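Local coordinates for chlamydomonas reinhardtii THB1 (Chlamydomonas reinhardtii, PDB 4XDI), which binds one heme group per subunit as a group I truncated hemoglobin, and probably binds oxygen at the heme iron, at residues Ser12-Glu17 and Gln108-Glu113; Met57-Gly62 and Met115-Ser120. All blocks are in the same frame, centred on the assembly; numbering follows the deposited sequence.

Interaction 1. Residues Ser12-Glu17 and Gln108-Glu113; sequences SRMGGE and QELKAE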
ATOM      1  N   SER A  12       0.111  -8.731  14.475  1.00 51.95           N
ATOM      2  CA  SER A  12       0.864  -9.302  15.594  1.00 55.03           C
ATOM      3  C   SER A  12       2.283  -9.641  15.178  1.00 57.05           C
ATOM      4  O   SER A  12       3.221  -9.296  15.872  1.00 57.63           O
ATOM      5  CB  SER A  12       0.192 -10.555  16.162  1.00 55.17           C
ATOM      6  OG  SER A  12       0.892 -11.004  17.321  1.00 68.43           O
ATOM      7  N   ARG A  13       2.431 -10.310  14.040  1.00 56.93           N
ATOM      8  CA  ARG A  13       3.745 -10.719  13.558  1.00 54.88           C
ATOM      9  C   ARG A  13       4.620  -9.519  13.157  1.00 52.66           C
ATOM     10  O   ARG A  13       5.842  -9.595  13.210  1.00 52.35           O
ATOM     11  CB  ARG A  13       3.596 -11.686  12.388  1.00 54.45           C
ATOM     12  CG  ARG A  13       3.057 -13.059  12.812  1.00 66.39           C
ATOM     13  CD  ARG A  13       2.473 -13.812  11.630  1.00 68.02           C
ATOM     14  NE  ARG A  13       3.480 -14.152  10.631  1.00 66.78           N
ATOM     15  CZ  ARG A  13       3.190 -14.556   9.398  1.00 63.67           C
ATOM     16  NH1 ARG A  13       1.923 -14.650   9.013  1.00 61.70           N
ATOM     17  NH2 ARG A  13       4.162 -14.849   8.545  1.00 63.11           N
ATOM     18  N   MET A  14       3.990  -8.417  12.774  1.00 45.70           N
ATOM     19  CA  MET A  14       4.727  -7.191  12.440  1.00 48.30           C
ATOM     20  C   MET A  14       5.160  -6.468  13.701  1.00 50.07           C
ATOM     21  O   MET A  14       5.874  -5.493  13.638  1.00 49.62           O
ATOM     22  CB  MET A  14       3.871  -6.258  11.571  1.00 41.51           C
ATOM     23  CG  MET A  14       3.829  -6.640  10.108  1.00 44.69           C
ATOM     24  SD  MET A  14       5.410  -6.357   9.268  1.00 49.93           S
ATOM     25  CE  MET A  14       5.586  -4.557   9.369  1.00 44.62           C
ATOM     26  N   GLY A  15       4.717  -6.959  14.858  1.00 53.04           N
ATOM     27  CA  GLY A  15       5.077  -6.343  16.120  1.00 53.29           C
ATOM     28  C   GLY A  15       3.963  -5.538  16.751  1.00 51.10           C
ATOM     29  O   GLY A  15       4.154  -4.897  17.775  1.00 50.97           O
ATOM     30  N   GLY A  16       2.772  -5.600  16.173  1.00 48.88           N
ATOM     31  CA  GLY A  16       1.670  -4.832  16.711  1.00 51.27           C
ATOM     32  C   GLY A  16       1.260  -3.691  15.795  1.00 52.25           C
ATOM     33  O   GLY A  16       1.965  -3.356  14.833  1.00 45.03           O
ATOM     34  N   GLU A  17       0.120  -3.082  16.104  1.00 57.10           N
ATOM     35  CA  GLU A  17      -0.449  -2.034  15.257  1.00 56.66           C
ATOM     36  C   GLU A  17       0.451  -0.802  15.142  1.00 49.97           C
ATOM     37  O   GLU A  17       0.567  -0.219  14.063  1.00 47.26           O
ATOM     38  CB  GLU A  17      -1.825  -1.617  15.779  1.00 65.49           C
ATOM     39  CG  GLU A  17      -2.461  -0.477  15.008  1.00 70.66           C
ATOM     40  CD  GLU A  17      -3.958  -0.395  15.225  1.00 77.87           C
ATOM     41  OE1 GLU A  17      -4.545   0.659  14.900  1.00 79.21           O
ATOM     42  OE2 GLU A  17      -4.546  -1.386  15.713  1.00 80.42           O
ATOM     43  N   GLN A 108      11.743 -13.138   6.356  1.00 52.99           N
ATOM     44  CA  GLN A 108      11.477 -13.378   4.941  1.00 58.00           C
ATOM     45  C   GLN A 108      10.068 -13.864   4.660  1.00 54.25           C
ATOM     46  O   GLN A 108       9.416 -13.391   3.715  1.00 48.73           O
ATOM     47  CB  GLN A 108      12.502 -14.362   4.380  1.00 69.10           C
ATOM     48  CG  GLN A 108      13.893 -13.718   4.225  1.00 77.38           C
ATOM     49  CD  GLN A 108      13.844 -12.371   3.489  1.00 82.91           C
ATOM     50  OE1 GLN A 108      13.580 -12.316   2.287  1.00 84.74           O
ATOM     51  NE2 GLN A 108      14.094 -11.279   4.219  1.00 82.97           N
ATOM     52  N   GLU A 109       9.587 -14.778   5.492  1.00 51.16           N
ATOM     53  CA  GLU A 109       8.253 -15.342   5.322  1.00 58.35           C
ATOM     54  C   GLU A 109       7.172 -14.250   5.435  1.00 55.63           C
ATOM     55  O   GLU A 109       6.314 -14.108   4.549  1.00 54.84           O
ATOM     56  CB  GLU A 109       8.026 -16.467   6.348  1.00 67.51           C
ATOM     57  CG  GLU A 109       6.772 -17.272   6.091  1.00 77.44           C
ATOM     58  CD  GLU A 109       6.775 -18.627   6.811  1.00 87.38           C
ATOM     59  OE1 GLU A 109       7.832 -19.034   7.332  1.00 88.04           O
ATOM     60  OE2 GLU A 109       5.713 -19.280   6.844  1.00 93.36           O
ATOM     61  N   LEU A 110       7.248 -13.461   6.507  1.00 50.56           N
ATOM     62  CA  LEU A 110       6.344 -12.334   6.716  1.00 53.96           C
ATOM     63  C   LEU A 110       6.433 -11.329   5.573  1.00 50.78           C
ATOM     64  O   LEU A 110       5.402 -10.895   5.055  1.00 48.66           O
ATOM     65  CB  LEU A 110       6.648 -11.643   8.046  1.00 54.36           C
ATOM     66  CG  LEU A 110       5.803 -10.435   8.461  1.00 48.29           C
ATOM     67  CD1 LEU A 110       4.323 -10.778   8.447  1.00 46.53           C
ATOM     68  CD2 LEU A 110       6.264  -9.983   9.861  1.00 49.61           C
ATOM     69  N   LYS A 111       7.653 -10.968   5.176  1.00 46.46           N
ATOM     70  CA  LYS A 111       7.845 -10.040   4.050  1.00 47.46           C
ATOM     71  C   LYS A 111       7.154 -10.564   2.786  1.00 48.37           C
ATOM     72  O   LYS A 111       6.506  -9.820   2.066  1.00 42.45           O
ATOM     73  CB  LYS A 111       9.329  -9.826   3.769  1.00 48.32           C
ATOM     74  CG  LYS A 111       9.617  -8.833   2.630  1.00 50.56           C
ATOM     75  CD  LYS A 111      11.116  -8.605   2.490  1.00 54.06           C
ATOM     76  CE  LYS A 111      11.525  -8.642   1.033  1.00 57.23           C
ATOM     77  NZ  LYS A 111      12.897  -8.133   0.800  1.00 59.27           N
ATOM     78  N   ALA A 112       7.287 -11.864   2.533  1.00 47.27           N
ATOM     79  CA  ALA A 112       6.725 -12.452   1.321  1.00 49.53           C
ATOM     80  C   ALA A 112       5.198 -12.453   1.323  1.00 52.27           C
ATOM     81  O   ALA A 112       4.583 -12.247   0.276  1.00 49.50           O
ATOM     82  CB  ALA A 112       7.234 -13.859   1.134  1.00 51.77           C
ATOM     83  N   GLU A 113       4.595 -12.725   2.480  1.00 48.81           N
ATOM     84  CA  GLU A 113       3.138 -12.650   2.615  1.00 48.49           C
ATOM     85  C   GLU A 113       2.650 -11.212   2.352  1.00 48.56           C
ATOM     86  O   GLU A 113       1.667 -11.008   1.649  1.00 43.77           O
ATOM     87  CB  GLU A 113       2.717 -13.133   4.002  1.00 48.60           C
ATOM     88  CG  GLU A 113       2.845 -14.644   4.175  1.00 56.18           C
ATOM     89  CD  GLU A 113       2.514 -15.089   5.579  1.00 63.16           C
ATOM     90  OE1 GLU A 113       1.589 -14.507   6.177  1.00 59.18           O
ATOM     91  OE2 GLU A 113       3.190 -16.006   6.099  1.00 70.70           O
TER
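Arg13 reaches across to helix 108-120 and grips Glu113 end-on, each terminal nitrogen of the guanidinium taking its own carboxylate oxygen. NH1 of Arg13 lies 2.9 Å from OE1 of Glu113, on the syn side of that oxygen. NH2 of Arg13 makes the straighter bond (165°) to Glu113 OE2, again 2.9 Å, but meets it from above the carboxylate plane. The two planes stand 57° apart, a twisted pairing rather than a flat one. A bend in the arginine chain at chi3 (65°) carries the guanidinium over Leu110, whose CD1 lies 3.9 Å from the guanidinium plane over one face, offset toward the rim. This surface contact fastens the type I turn Ser12-Gly15, which leads into helix 17-33 of the globin fold with Gly16 as N-cap, to the first turns of helix 108-120. The other branch of Leu110, CD2, turns to the backbone instead: it lies 3.4 Å from Arg13 O and 3.8 Å from Met14 SD. With an alanine at Glu113 the guanidinium would lose both of its carboxylate bonds, and is likely to be freer to turn away from the Leu110 methyl. Met14 also packs against Leu101 of helix 87-104 and Val20 of helix 17-33.

Interaction 2. Residues Met57-Gly62 and Met115-Ser120; sequences MTYVFG and MAIVAS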
ATOM      1  N   MET A  57      -2.363   0.292   5.499  1.00 36.81           N
ATOM      2  CA  MET A  57      -2.204  -0.499   6.710  1.00 38.12           C
ATOM      3  C   MET A  57      -3.162  -1.694   6.677  1.00 39.38           C
ATOM      4  O   MET A  57      -2.767  -2.850   6.904  1.00 42.40           O
ATOM      5  CB  MET A  57      -2.489   0.327   7.956  1.00 38.35           C
ATOM      6  CG  MET A  57      -1.384   1.320   8.359  1.00 51.22           C
ATOM      7  SD  MET A  57      -1.765   2.072   9.948  1.00 92.27           S
ATOM      8  CE  MET A  57      -2.179   0.612  10.867  1.00 49.02           C
ATOM      9  N   THR A  58      -4.426  -1.398   6.444  1.00 39.61           N
ATOM     10  CA  THR A  58      -5.462  -2.427   6.599  1.00 41.25           C
ATOM     11  C   THR A  58      -5.513  -3.377   5.407  1.00 43.61           C
ATOM     12  O   THR A  58      -5.730  -4.593   5.577  1.00 44.43           O
ATOM     13  CB  THR A  58      -6.851  -1.790   6.828  1.00 42.51           C
ATOM     14  OG1 THR A  58      -7.209  -0.949   5.729  1.00 44.65           O
ATOM     15  CG2 THR A  58      -6.839  -0.984   8.127  1.00 46.86           C
ATOM     16  N   TYR A  59      -5.319  -2.846   4.204  1.00 37.54           N
ATOM     17  CA  TYR A  59      -5.284  -3.705   3.021  1.00 42.41           C
ATOM     18  C   TYR A  59      -4.106  -4.665   3.060  1.00 40.45           C
ATOM     19  O   TYR A  59      -4.252  -5.862   2.822  1.00 39.87           O
ATOM     20  CB  TYR A  59      -5.190  -2.888   1.724  1.00 41.78           C
ATOM     21  CG  TYR A  59      -5.338  -3.774   0.508  1.00 43.97           C
ATOM     22  CD1 TYR A  59      -4.239  -4.421  -0.051  1.00 42.69           C
ATOM     23  CD2 TYR A  59      -6.585  -3.995  -0.057  1.00 44.73           C
ATOM     24  CE1 TYR A  59      -4.370  -5.239  -1.145  1.00 39.71           C
ATOM     25  CE2 TYR A  59      -6.735  -4.822  -1.158  1.00 44.96           C
ATOM     26  CZ  TYR A  59      -5.623  -5.436  -1.700  1.00 41.80           C
ATOM     27  OH  TYR A  59      -5.779  -6.252  -2.792  1.00 44.87           O
ATOM     28  N   VAL A  60      -2.917  -4.135   3.337  1.00 38.92           N
ATOM     29  CA  VAL A  60      -1.722  -4.966   3.256  1.00 37.73           C
ATOM     30  C   VAL A  60      -1.552  -5.842   4.497  1.00 41.56           C
ATOM     31  O   VAL A  60      -1.227  -7.026   4.374  1.00 46.06           O
ATOM     32  CB  VAL A  60      -0.427  -4.102   3.033  1.00 37.51           C
ATOM     33  CG1 VAL A  60       0.805  -4.993   3.094  1.00 39.98           C
ATOM     34  CG2 VAL A  60      -0.500  -3.422   1.694  1.00 35.58           C
ATOM     35  N   PHE A  61      -1.782  -5.293   5.687  1.00 42.84           N
ATOM     36  CA  PHE A  61      -1.490  -6.066   6.916  1.00 42.13           C
ATOM     37  C   PHE A  61      -2.700  -6.528   7.737  1.00 46.24           C
ATOM     38  O   PHE A  61      -2.540  -7.302   8.690  1.00 51.61           O
ATOM     39  CB  PHE A  61      -0.569  -5.245   7.818  1.00 41.89           C
ATOM     40  CG  PHE A  61       0.710  -4.821   7.138  1.00 45.45           C
ATOM     41  CD1 PHE A  61       1.811  -5.661   7.129  1.00 46.03           C
ATOM     42  CD2 PHE A  61       0.794  -3.592   6.489  1.00 40.55           C
ATOM     43  CE1 PHE A  61       2.990  -5.274   6.487  1.00 41.59           C
ATOM     44  CE2 PHE A  61       1.958  -3.202   5.849  1.00 42.13           C
ATOM     45  CZ  PHE A  61       3.066  -4.045   5.862  1.00 40.46           C
ATOM     46  N   GLY A  62      -3.900  -6.064   7.390  1.00 60.07           N
ATOM     47  CA  GLY A  62      -5.061  -6.275   8.254  1.00 61.37           C
ATOM     48  C   GLY A  62      -5.734  -7.644   8.218  1.00 65.53           C
ATOM     49  O   GLY A  62      -6.426  -8.041   9.177  1.00 64.38           O
ATOM     50  N   MET A 115       4.164  -8.877   0.525  1.00 38.81           N
ATOM     51  CA  MET A 115       4.386  -8.523  -0.877  1.00 42.75           C
ATOM     52  C   MET A 115       3.364  -9.223  -1.776  1.00 45.39           C
ATOM     53  O   MET A 115       2.954  -8.677  -2.797  1.00 39.88           O
ATOM     54  CB  MET A 115       5.821  -8.878  -1.304  1.00 41.21           C
ATOM     55  CG  MET A 115       6.929  -7.995  -0.634  1.00 37.77           C
ATOM     56  SD  MET A 115       6.553  -6.222  -0.629  1.00 41.15           S
ATOM     57  CE  MET A 115       6.365  -5.940  -2.390  1.00 45.28           C
ATOM     58  N   ALA A 116       2.960 -10.440  -1.407  1.00 45.94           N
ATOM     59  CA  ALA A 116       1.880 -11.125  -2.153  1.00 45.72           C
ATOM     60  C   ALA A 116       0.572 -10.351  -2.037  1.00 46.94           C
ATOM     61  O   ALA A 116      -0.151 -10.196  -3.019  1.00 44.51           O
ATOM     62  CB  ALA A 116       1.693 -12.557  -1.663  1.00 45.83           C
ATOM     63  N   ILE A 117       0.276  -9.842  -0.848  1.00 43.30           N
ATOM     64  CA  ILE A 117      -0.938  -9.065  -0.669  1.00 42.95           C
ATOM     65  C   ILE A 117      -0.885  -7.777  -1.504  1.00 38.52           C
ATOM     66  O   ILE A 117      -1.845  -7.472  -2.226  1.00 42.03           O
ATOM     67  CB  ILE A 117      -1.184  -8.747   0.808  1.00 46.55           C
ATOM     68  CG1 ILE A 117      -1.537 -10.061   1.550  1.00 58.45           C
ATOM     69  CG2 ILE A 117      -2.337  -7.760   0.934  1.00 44.17           C
ATOM     70  CD1 ILE A 117      -1.418  -9.975   3.062  1.00 60.89           C
ATOM     71  N   VAL A 118       0.234  -7.052  -1.463  1.00 35.60           N
ATOM     72  CA  VAL A 118       0.377  -5.862  -2.345  1.00 35.69           C
ATOM     73  C   VAL A 118       0.110  -6.206  -3.794  1.00 37.60           C
ATOM     74  O   VAL A 118      -0.635  -5.502  -4.479  1.00 41.09           O
ATOM     75  CB  VAL A 118       1.780  -5.244  -2.243  1.00 39.94           C
ATOM     76  CG1 VAL A 118       1.892  -4.036  -3.143  1.00 42.08           C
ATOM     77  CG2 VAL A 118       1.986  -4.821  -0.864  1.00 44.72           C
ATOM     78  N   ALA A 119       0.674  -7.323  -4.254  1.00 37.46           N
ATOM     79  CA  ALA A 119       0.511  -7.709  -5.644  1.00 41.54           C
ATOM     80  C   ALA A 119      -0.978  -7.924  -5.995  1.00 47.25           C
ATOM     81  O   ALA A 119      -1.400  -7.634  -7.124  1.00 42.23           O
ATOM     82  CB  ALA A 119       1.318  -8.953  -5.949  1.00 43.46           C
ATOM     83  N   SER A 120      -1.769  -8.388  -5.027  1.00 45.22           N
ATOM     84  CA  SER A 120      -3.203  -8.649  -5.267  1.00 43.41           C
ATOM     85  C   SER A 120      -3.978  -7.364  -5.598  1.00 42.51           C
ATOM     86  O   SER A 120      -5.080  -7.412  -6.149  1.00 43.24           O
ATOM     87  CB  SER A 120      -3.846  -9.351  -4.057  1.00 44.64           C
ATOM     88  OG  SER A 120      -4.047  -8.459  -2.967  1.00 44.41           O
TER
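The helical segments 57-61 and 115-120 pass with their axes 9.0 Å apart at an angle of 117° between their N-to-C directions, and come closest in backbone terms at Val60 and Ile117, whose CA atoms are 5.7 Å apart. Ile117 lays its CG2 branch and its CD1 methyl against two successive carbonyl oxygens: CG2 lies 3.3 Å from Tyr59 O, and CD1 lies 3.2 Å from Val60 O. Alongside it runs the side chain of Tyr59, pointing the opposite way, with ring atom CE1 3.8 Å from CG2 of Ile117. With CG opposite the backbone N (chi1 -173°), the tyrosine ring is directed toward Ser120. There the phenol OH donates a hydrogen bond of 2.8 Å to Ser120 OG, which lies near the plane of the ring. A chi1 of 74° folds the serine OG back toward Ile117 O, one turn earlier in its own helix, which it meets on a lone pair in the carbonyl plane; at 2.5 Å the separation of Ser120 OG and Ile117 O is unusually short, and the detail of this bond is doubtful. Val60 CG2 meets Val118 CG2 at 3.8 Å, and both valines also pack on Leu97 of helix 87-104. Because Tyr59 also touches the heme, the crossing of these helices forms part of the wall of the heme pocket in this truncated globin fold.

In the fold
From the N terminus, the chain first lays down the loop segment 12-17, which runs into helix 17-33, then helix 46-61, whose later part passes close to that loop. Only after helices 72-83 and 87-104 does helix 108-120 return to both: its first half closes interaction 1 across 90 intervening residues, and its second half closes interaction 2 across 52. The segments alternate along the sequence, so the two closures cross rather than nest. Their centres are 11 Å apart, and they touch directly where Met14 CG packs 3.7 Å from Phe61 CD1. One helix thus joins the N-terminal loop at the surface to the helix that borders the heme.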